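Local coordinates for pesticidal crystal protein Cry2Aa (Bacillus thuringiensis serovar kurstaki, PDB 1I5P) that binds to midgut epithelial cells of dipteran and lepidopteran larvae and promotes their colloid-osmotic lysis, at residues A[375-380]-A[409-414]; A[394-399]-A[462-467]; A[564-569]-A[593-598]. One frame throughout, in Å; residues are numbered along the deposited sequence.

Contact 1: residues A[375-380]-A[409-414]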
loop_
_atom_site.group_PDB
_atom_site.type_symbol
_atom_site.label_atom_id
_atom_site.label_comp_id
_atom_site.label_asym_id
_atom_site.label_seq_id
_atom_site.Cartn_x
_atom_site.Cartn_y
_atom_site.Cartn_z
ATOM N N ARG A 375 -11.664 10.398 -2.668
ATOM C CA ARG A 375 -12.819 9.515 -2.748
ATOM C C ARG A 375 -13.350 9.385 -4.174
ATOM O O ARG A 375 -13.391 10.369 -4.919
ATOM C CB ARG A 375 -13.910 10.057 -1.817
ATOM C CG ARG A 375 -15.111 9.155 -1.611
ATOM C CD ARG A 375 -16.110 9.823 -0.673
ATOM N NE ARG A 375 -15.622 9.965 0.703
ATOM C CZ ARG A 375 -15.823 9.070 1.667
ATOM N NH1 ARG A 375 -16.500 7.958 1.407
ATOM N NH2 ARG A 375 -15.380 9.298 2.902
ATOM N N SER A 376 -13.753 8.173 -4.555
ATOM C CA SER A 376 -14.290 7.935 -5.897
ATOM C C SER A 376 -15.569 7.092 -5.887
ATOM O O SER A 376 -15.814 6.332 -4.951
ATOM C CB SER A 376 -13.248 7.229 -6.761
ATOM O OG SER A 376 -12.988 5.924 -6.264
ATOM N N TRP A 377 -16.377 7.254 -6.931
ATOM C CA TRP A 377 -17.617 6.498 -7.135
ATOM C C TRP A 377 -17.434 5.875 -8.517
ATOM O O TRP A 377 -17.328 6.587 -9.513
ATOM C CB TRP A 377 -18.834 7.425 -7.140
ATOM C CG TRP A 377 -19.158 7.998 -5.796
ATOM C CD1 TRP A 377 -20.070 7.523 -4.899
ATOM C CD2 TRP A 377 -18.560 9.148 -5.190
ATOM N NE1 TRP A 377 -20.080 8.308 -3.773
ATOM C CE2 TRP A 377 -19.162 9.310 -3.923
ATOM C CE3 TRP A 377 -17.571 10.055 -5.595
ATOM C CZ2 TRP A 377 -18.808 10.350 -3.055
ATOM C CZ3 TRP A 377 -17.219 11.088 -4.733
ATOM C CH2 TRP A 377 -17.836 11.225 -3.476
ATOM N N LEU A 378 -17.398 4.549 -8.579
ATOM C CA LEU A 378 -17.164 3.863 -9.841
ATOM C C LEU A 378 -18.225 2.843 -10.236
ATOM O O LEU A 378 -18.116 2.198 -11.284
ATOM C CB LEU A 378 -15.810 3.163 -9.766
ATOM C CG LEU A 378 -14.654 4.030 -9.258
ATOM C CD1 LEU A 378 -13.482 3.146 -8.844
ATOM C CD2 LEU A 378 -14.242 5.011 -10.350
ATOM N N ASP A 379 -19.243 2.697 -9.400
ATOM C CA ASP A 379 -20.310 1.732 -9.649
ATOM C C ASP A 379 -21.175 2.066 -10.857
ATOM O O ASP A 379 -21.279 3.225 -11.270
ATOM C CB ASP A 379 -21.220 1.615 -8.418
ATOM C CG ASP A 379 -20.523 0.977 -7.223
ATOM O OD1 ASP A 379 -19.356 0.544 -7.356
ATOM O OD2 ASP A 379 -21.153 0.899 -6.149
ATOM N N SER A 380 -21.784 1.027 -11.419
ATOM C CA SER A 380 -22.696 1.163 -12.545
ATOM C C SER A 380 -23.982 0.502 -12.070
ATOM O O SER A 380 -23.982 -0.193 -11.053
ATOM C CB SER A 380 -22.175 0.415 -13.772
ATOM O OG SER A 380 -22.271 -0.985 -13.573
ATOM N N PHE A 409 -20.736 11.360 -14.192
ATOM C CA PHE A 409 -22.105 11.502 -13.720
ATOM C C PHE A 409 -22.225 11.573 -12.209
ATOM O O PHE A 409 -21.276 11.286 -11.482
ATOM C CB PHE A 409 -22.959 10.343 -14.236
ATOM C CG PHE A 409 -22.929 10.184 -15.727
ATOM C CD1 PHE A 409 -22.067 9.273 -16.325
ATOM C CD2 PHE A 409 -23.739 10.973 -16.536
ATOM C CE1 PHE A 409 -22.015 9.145 -17.716
ATOM C CE2 PHE A 409 -23.695 10.856 -17.922
ATOM C CZ PHE A 409 -22.829 9.939 -18.513
ATOM N N SER A 410 -23.416 11.944 -11.752
ATOM C CA SER A 410 -23.707 12.072 -10.333
ATOM C C SER A 410 -23.229 10.881 -9.519
ATOM O O SER A 410 -23.274 9.739 -9.977
ATOM C CB SER A 410 -25.209 12.256 -10.132
ATOM O OG SER A 410 -25.658 13.427 -10.790
ATOM N N ALA A 411 -22.775 11.162 -8.303
ATOM C CA ALA A 411 -22.279 10.126 -7.405
ATOM C C ALA A 411 -23.405 9.309 -6.788
ATOM O O ALA A 411 -24.465 9.838 -6.451
ATOM C CB ALA A 411 -21.443 10.752 -6.300
ATOM N N ARG A 412 -23.154 8.012 -6.650
ATOM C CA ARG A 412 -24.098 7.072 -6.061
ATOM C C ARG A 412 -23.427 5.709 -5.984
ATOM O O ARG A 412 -22.410 5.474 -6.639
ATOM C CB ARG A 412 -25.392 6.998 -6.886
ATOM C CG ARG A 412 -25.211 6.674 -8.357
ATOM C CD ARG A 412 -26.557 6.709 -9.094
ATOM N NE ARG A 412 -27.490 5.683 -8.618
ATOM C CZ ARG A 412 -28.662 5.411 -9.186
ATOM N NH1 ARG A 412 -29.058 6.088 -10.254
ATOM N NH2 ARG A 412 -29.437 4.452 -8.692
ATOM N N GLY A 413 -23.994 4.817 -5.180
ATOM C CA GLY A 413 -23.418 3.495 -5.018
ATOM C C GLY A 413 -22.270 3.563 -4.031
ATOM O O GLY A 413 -22.126 4.562 -3.329
ATOM N N ASN A 414 -21.447 2.521 -3.966
ATOM C CA ASN A 414 -20.319 2.530 -3.035
ATOM C C ASN A 414 -19.272 3.556 -3.431
ATOM O O ASN A 414 -18.944 3.696 -4.610
ATOM C CB ASN A 414 -19.619 1.169 -2.994
ATOM C CG ASN A 414 -20.493 0.060 -2.456
ATOM O OD1 ASN A 414 -21.243 0.248 -1.508
ATOM N ND2 ASN A 414 -20.373 -1.119 -3.056
HETATM O O HOH W 1 -17.369 2.579 -6.597
HETATM O O HOH W 2 -20.173 4.207 -7.079
HETATM O O HOH W 3 -18.530 -0.800 -5.292
#
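D379 OD1 is gripped by two waters that it shares with N414: water 3, which also accepts from N414 ND2, and water 1, 2.9 Å from OD1, which links it to L378 N and N414 O. The backbone N of S280 donates to OD1 as well. N414 N donates to D379 OD2 at 2.7 Å and 145°, approaching from above the carboxylate plane. Aspartate suits this spot because its short side chain lets OD2 meet N414 N while OD1 takes the waters and S280 N. The setting is the β-prism domain, at the end of strand 373-377 in an antiparallel sheet whose strand order, 405-407, 397-400, 373-377, 415-416, is that of a Greek key. Residues 409-414 belong to the connection that passes from one edge strand of this sheet to the other.

On its way that connection crosses the indole of W377. A411 CB lies 3.5 Å from the centroid of the five-membered ring, almost on the ring normal, a CH-pi contact for which a bare methyl is well shaped; R375 CG lies on the opposite face, nearer the rim. With CG beside its backbone N (chi1 -71°), W377 presents this face to the loop and turns CD1 to R412 O, 3.6 Å away near the ring plane. The R412 side chain leads elsewhere, to a salt bridge with D383. G413 has a positive phi that glycine accepts readily, and without a side chain it lets D379 OD2 approach its carbonyl carbon to 3.6 Å. Water 2 accepts from D379 N at 2.9 Å and lies 2.6 Å from R412 O.

Contact 2: residues A[394-399]-A[462-467]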
loop_
_atom_site.group_PDB
_atom_site.type_symbol
_atom_site.label_atom_id
_atom_site.label_comp_id
_atom_site.label_asym_id
_atom_site.label_seq_id
_atom_site.Cartn_x
_atom_site.Cartn_y
_atom_site.Cartn_z
ATOM N N GLN A 394 -23.690 5.109 -15.158
ATOM C CA GLN A 394 -22.307 4.960 -14.741
ATOM C C GLN A 394 -22.093 6.135 -13.788
ATOM O O GLN A 394 -22.945 7.024 -13.695
ATOM C CB GLN A 394 -21.362 5.052 -15.945
ATOM C CG GLN A 394 -20.963 3.693 -16.516
ATOM C CD GLN A 394 -20.022 3.811 -17.700
ATOM O OE1 GLN A 394 -20.458 3.935 -18.843
ATOM N NE2 GLN A 394 -18.722 3.778 -17.432
ATOM N N THR A 395 -20.985 6.130 -13.057
ATOM C CA THR A 395 -20.682 7.217 -12.131
ATOM C C THR A 395 -19.362 7.847 -12.571
ATOM O O THR A 395 -19.350 8.903 -13.201
ATOM C CB THR A 395 -20.558 6.707 -10.671
ATOM O OG1 THR A 395 -19.858 5.457 -10.652
ATOM C CG2 THR A 395 -21.940 6.529 -10.043
ATOM N N GLU A 396 -18.259 7.180 -12.257
ATOM C CA GLU A 396 -16.939 7.656 -12.632
ATOM C C GLU A 396 -16.752 9.076 -12.109
ATOM O O GLU A 396 -16.456 9.994 -12.877
ATOM C CB GLU A 396 -16.788 7.647 -14.159
ATOM C CG GLU A 396 -17.376 6.424 -14.869
ATOM C CD GLU A 396 -16.710 5.107 -14.485
ATOM O OE1 GLU A 396 -15.605 5.131 -13.908
ATOM O OE2 GLU A 396 -17.290 4.041 -14.776
ATOM N N SER A 397 -16.928 9.246 -10.800
ATOM C CA SER A 397 -16.808 10.555 -10.166
ATOM C C SER A 397 -15.721 10.567 -9.102
ATOM O O SER A 397 -15.362 9.523 -8.551
ATOM C CB SER A 397 -18.153 10.949 -9.547
ATOM O OG SER A 397 -18.047 12.146 -8.805
ATOM N N PHE A 398 -15.196 11.751 -8.809
ATOM C CA PHE A 398 -14.139 11.877 -7.820
ATOM C C PHE A 398 -14.319 13.132 -6.980
ATOM O O PHE A 398 -14.869 14.134 -7.443
ATOM C CB PHE A 398 -12.769 11.894 -8.511
ATOM C CG PHE A 398 -12.520 10.706 -9.403
ATOM C CD1 PHE A 398 -13.044 10.667 -10.692
ATOM C CD2 PHE A 398 -11.793 9.607 -8.942
ATOM C CE1 PHE A 398 -12.847 9.551 -11.513
ATOM C CE2 PHE A 398 -11.594 8.489 -9.756
ATOM C CZ PHE A 398 -12.124 8.462 -11.042
ATOM N N GLN A 399 -13.852 13.067 -5.740
ATOM C CA GLN A 399 -13.974 14.189 -4.826
ATOM C C GLN A 399 -12.634 14.427 -4.138
ATOM O O GLN A 399 -11.918 13.483 -3.798
ATOM C CB GLN A 399 -15.070 13.885 -3.805
ATOM C CG GLN A 399 -15.359 14.975 -2.806
ATOM C CD GLN A 399 -16.609 14.666 -2.009
ATOM O OE1 GLN A 399 -17.713 14.635 -2.557
ATOM N NE2 GLN A 399 -16.444 14.422 -0.716
ATOM N N ALA A 462 -15.600 3.033 -20.805
ATOM C CA ALA A 462 -14.428 3.230 -19.968
ATOM C C ALA A 462 -14.872 3.107 -18.517
ATOM O O ALA A 462 -15.751 3.838 -18.073
ATOM C CB ALA A 462 -13.823 4.607 -20.215
ATOM N N TYR A 463 -14.277 2.165 -17.793
ATOM C CA TYR A 463 -14.589 1.958 -16.386
ATOM C C TYR A 463 -13.318 2.264 -15.605
ATOM O O TYR A 463 -12.337 1.528 -15.680
ATOM C CB TYR A 463 -15.054 0.519 -16.158
ATOM C CG TYR A 463 -16.303 0.186 -16.948
ATOM C CD1 TYR A 463 -16.245 -0.622 -18.087
ATOM C CD2 TYR A 463 -17.539 0.709 -16.572
ATOM C CE1 TYR A 463 -17.399 -0.899 -18.834
ATOM C CE2 TYR A 463 -18.694 0.443 -17.307
ATOM C CZ TYR A 463 -18.620 -0.361 -18.433
ATOM O OH TYR A 463 -19.775 -0.613 -19.143
ATOM N N LEU A 464 -13.349 3.362 -14.859
ATOM C CA LEU A 464 -12.193 3.828 -14.109
ATOM C C LEU A 464 -11.858 3.084 -12.828
ATOM O O LEU A 464 -12.722 2.482 -12.181
ATOM C CB LEU A 464 -12.345 5.319 -13.809
ATOM C CG LEU A 464 -12.724 6.156 -15.033
ATOM C CD1 LEU A 464 -12.732 7.628 -14.666
ATOM C CD2 LEU A 464 -11.741 5.889 -16.166
ATOM N N VAL A 465 -10.578 3.150 -12.483
ATOM C CA VAL A 465 -10.024 2.516 -11.302
ATOM C C VAL A 465 -9.286 3.584 -10.501
ATOM O O VAL A 465 -8.442 4.302 -11.045
ATOM C CB VAL A 465 -9.014 1.412 -11.710
ATOM C CG1 VAL A 465 -8.258 0.892 -10.486
ATOM C CG2 VAL A 465 -9.748 0.281 -12.430
ATOM N N SER A 466 -9.610 3.711 -9.218
ATOM C CA SER A 466 -8.917 4.687 -8.386
ATOM C C SER A 466 -7.787 3.972 -7.638
ATOM O O SER A 466 -7.961 2.858 -7.138
ATOM C CB SER A 466 -9.887 5.374 -7.410
ATOM O OG SER A 466 -10.616 4.445 -6.633
ATOM N N VAL A 467 -6.620 4.611 -7.608
ATOM C CA VAL A 467 -5.437 4.065 -6.953
ATOM C C VAL A 467 -5.185 4.843 -5.670
ATOM O O VAL A 467 -4.840 6.028 -5.705
ATOM C CB VAL A 467 -4.194 4.186 -7.861
ATOM C CG1 VAL A 467 -3.041 3.391 -7.272
ATOM C CG2 VAL A 467 -4.524 3.695 -9.269
#
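At a G1 β bulge E396 and S397 lie together opposite W377 on the neighbouring strand; E396 has left-handed backbone angles, and its side chain points toward strand 462-469, where OE1 accepts from L464 N at 3.0 Å. The bond is fairly straight, 155°, though the N-H comes from above the carboxylate plane. The side chain reaches it by bending at chi2 (-63°), which also brings OE1 to 3.3 Å from L464 CG. E396 OE2 is held from its own segment: Q394 NE2 donates to it at 3.0 Å, nearly within the amide plane and on the anti side, but tilted well out of the carboxylate plane. This buried acid thus meets an N-H at each oxygen, which would be expected to stabilise its negative charge.

The two segments lie on different sheets of the β prism, a Greek-key sheet containing strand 397-400 and a three-stranded one centred on 462-469, and side chains from both fill the space between them. Glutamine suits position 394 because its amide both donates and accepts: NE2 makes a second, weak bond to A462 O, and OE1 accepts from the backbone N of L335. The same amide passes by the ring of Y463, NE2 lying 3.3 Å from CE2 with the two planes 42° apart, while Y463 OH reaches beyond to Q283.

Farther along, the contact turns apolar. L464 CD1 meets the edge of the F398 ring in its plane, 3.7 Å from CE1. S466 CB comes near the same ring's edge, 4.3 Å from F398 CE2, while S466 OG bonds to H468.

Contact 3: residues A[564-569]-A[593-598]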
loop_
_atom_site.group_PDB
_atom_site.type_symbol
_atom_site.label_atom_id
_atom_site.label_comp_id
_atom_site.label_asym_id
_atom_site.label_seq_id
_atom_site.Cartn_x
_atom_site.Cartn_y
_atom_site.Cartn_z
ATOM N N ARG A 564 29.109 12.894 -5.013
ATOM C CA ARG A 564 29.826 11.694 -4.596
ATOM C C ARG A 564 29.309 10.492 -5.384
ATOM O O ARG A 564 28.108 10.375 -5.644
ATOM C CB ARG A 564 29.620 11.435 -3.100
ATOM C CG ARG A 564 29.771 12.657 -2.199
ATOM C CD ARG A 564 29.564 12.258 -0.738
ATOM N NE ARG A 564 29.245 13.393 0.125
ATOM C CZ ARG A 564 28.843 13.282 1.389
ATOM N NH1 ARG A 564 28.709 12.086 1.949
ATOM N NH2 ARG A 564 28.563 14.369 2.097
ATOM N N VAL A 565 30.216 9.596 -5.761
ATOM C CA VAL A 565 29.830 8.404 -6.502
ATOM C C VAL A 565 30.162 7.160 -5.692
ATOM O O VAL A 565 31.331 6.863 -5.456
ATOM C CB VAL A 565 30.569 8.310 -7.851
ATOM C CG1 VAL A 565 30.030 7.136 -8.657
ATOM C CG2 VAL A 565 30.409 9.608 -8.622
ATOM N N TYR A 566 29.135 6.440 -5.257
ATOM C CA TYR A 566 29.351 5.222 -4.488
ATOM C C TYR A 566 29.130 4.019 -5.391
ATOM O O TYR A 566 28.121 3.933 -6.092
ATOM C CB TYR A 566 28.390 5.146 -3.301
ATOM C CG TYR A 566 28.459 6.326 -2.360
ATOM C CD1 TYR A 566 27.761 7.501 -2.632
ATOM C CD2 TYR A 566 29.213 6.263 -1.192
ATOM C CE1 TYR A 566 27.807 8.586 -1.759
ATOM C CE2 TYR A 566 29.270 7.344 -0.311
ATOM C CZ TYR A 566 28.564 8.497 -0.601
ATOM O OH TYR A 566 28.622 9.559 0.267
ATOM N N THR A 567 30.077 3.089 -5.367
ATOM C CA THR A 567 29.979 1.894 -6.191
ATOM C C THR A 567 29.963 0.629 -5.343
ATOM O O THR A 567 30.869 0.390 -4.547
ATOM C CB THR A 567 31.155 1.813 -7.183
ATOM O OG1 THR A 567 31.206 3.014 -7.959
ATOM C CG2 THR A 567 30.987 0.624 -8.115
ATOM N N VAL A 568 28.918 -0.172 -5.508
ATOM C CA VAL A 568 28.803 -1.425 -4.774
ATOM C C VAL A 568 28.795 -2.546 -5.799
ATOM O O VAL A 568 27.827 -2.716 -6.542
ATOM C CB VAL A 568 27.512 -1.487 -3.943
ATOM C CG1 VAL A 568 27.474 -2.780 -3.146
ATOM C CG2 VAL A 568 27.441 -0.286 -3.012
ATOM N N SER A 569 29.886 -3.303 -5.836
ATOM C CA SER A 569 30.032 -4.398 -6.787
ATOM C C SER A 569 29.650 -5.751 -6.216
ATOM O O SER A 569 29.576 -5.936 -5.005
ATOM C CB SER A 569 31.476 -4.462 -7.288
ATOM O OG SER A 569 31.879 -3.221 -7.832
ATOM N N GLY A 593 26.184 4.225 1.851
ATOM C CA GLY A 593 27.082 5.162 2.493
ATOM C C GLY A 593 26.368 6.372 3.058
ATOM O O GLY A 593 25.145 6.505 2.951
ATOM N N ASN A 594 27.147 7.261 3.662
ATOM C CA ASN A 594 26.621 8.471 4.262
ATOM C C ASN A 594 26.336 9.547 3.219
ATOM O O ASN A 594 27.150 9.799 2.333
ATOM C CB ASN A 594 27.610 8.993 5.302
ATOM C CG ASN A 594 27.174 10.308 5.907
ATOM O OD1 ASN A 594 27.444 11.378 5.358
ATOM N ND2 ASN A 594 26.485 10.237 7.039
ATOM N N ILE A 595 25.168 10.172 3.323
ATOM C CA ILE A 595 24.788 11.217 2.396
ATOM C C ILE A 595 24.195 12.395 3.153
ATOM O O ILE A 595 23.746 12.251 4.292
ATOM C CB ILE A 595 23.764 10.701 1.339
ATOM C CG1 ILE A 595 22.398 10.449 1.981
ATOM C CG2 ILE A 595 24.289 9.436 0.688
ATOM C CD1 ILE A 595 21.477 11.660 1.964
ATOM N N VAL A 596 24.196 13.562 2.516
ATOM C CA VAL A 596 23.658 14.766 3.131
ATOM C C VAL A 596 22.412 15.244 2.398
ATOM O O VAL A 596 22.462 15.526 1.204
ATOM C CB VAL A 596 24.678 15.921 3.112
ATOM C CG1 VAL A 596 24.201 17.043 4.039
ATOM C CG2 VAL A 596 26.053 15.421 3.532
ATOM N N ALA A 597 21.295 15.325 3.116
ATOM C CA ALA A 597 20.045 15.802 2.532
ATOM C C ALA A 597 20.043 17.326 2.659
ATOM O O ALA A 597 19.310 17.890 3.474
ATOM C CB ALA A 597 18.850 15.208 3.274
ATOM N N SER A 598 20.885 17.973 1.853
ATOM C CA SER A 598 21.031 19.428 1.839
ATOM C C SER A 598 19.732 20.159 2.175
ATOM O O SER A 598 18.698 19.917 1.554
ATOM C CB SER A 598 21.541 19.875 0.468
ATOM O OG SER A 598 22.686 19.126 0.096
#
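R564 and Y566 reach together from strand 564-571 toward the backbone of N594. Being two residues apart, they project from the same side of the strand, and R564 NH1 donates to Y566 OH at 3.0 Å and 160°, close to the guanidinium plane. The arginine is extended from CG to NE, a reach that carries its head level with the tyrosine hydroxyl. Tyrosine suits its place because its long flat ring spans from the strand to G593 while its hydroxyl accepts from R564.

Y566 OH lies an unusually short 2.5 Å from N594 O. R564 NH1 is also near this carbonyl, but poorly angled for a hydrogen bond, and N594 OD1 lies 3.7 Å from NH1 at the guanidinium edge. At G593 both the backbone angles and the nearby Y566 ring, whose CE2 is 4.2 Å from CA, call for a residue without CB.

The strands face one another across the lectin-like β sandwich, a jelly roll, in two different sheets: their axes run 9.3 Å apart at 155°, close to antiparallel. Strand 564-571 is hydrogen-bonded to 555-561, strand 585-597 to 541-550, and Y566 also packs on I592, while N562, in the turn before R564, accepts a hydrogen bond from V596 N.

In the fold
Contacts 1 and 2 lie side by side in the middle, β-prism domain, their centres 7 Å apart. Strands 373-377 and 397-400 are neighbours in one sheet, and along the chain the segments alternate: 375-380, 394-399, 409-414, 462-467. The two contacts touch through D379 O and T395 OG1 and through S376 OG and S466 OG, forming one continuous region. Contact 3 comes later in the chain, in the C-terminal β sandwich on the opposite side of the molecule's centre, about 47 Å from contact 1 and 42 Å from contact 2 between centres. Within the prism, contact 1 ties a loop to its own sheet and contact 2 joins two sheets, whereas contact 3 joins two sheets of the sandwich.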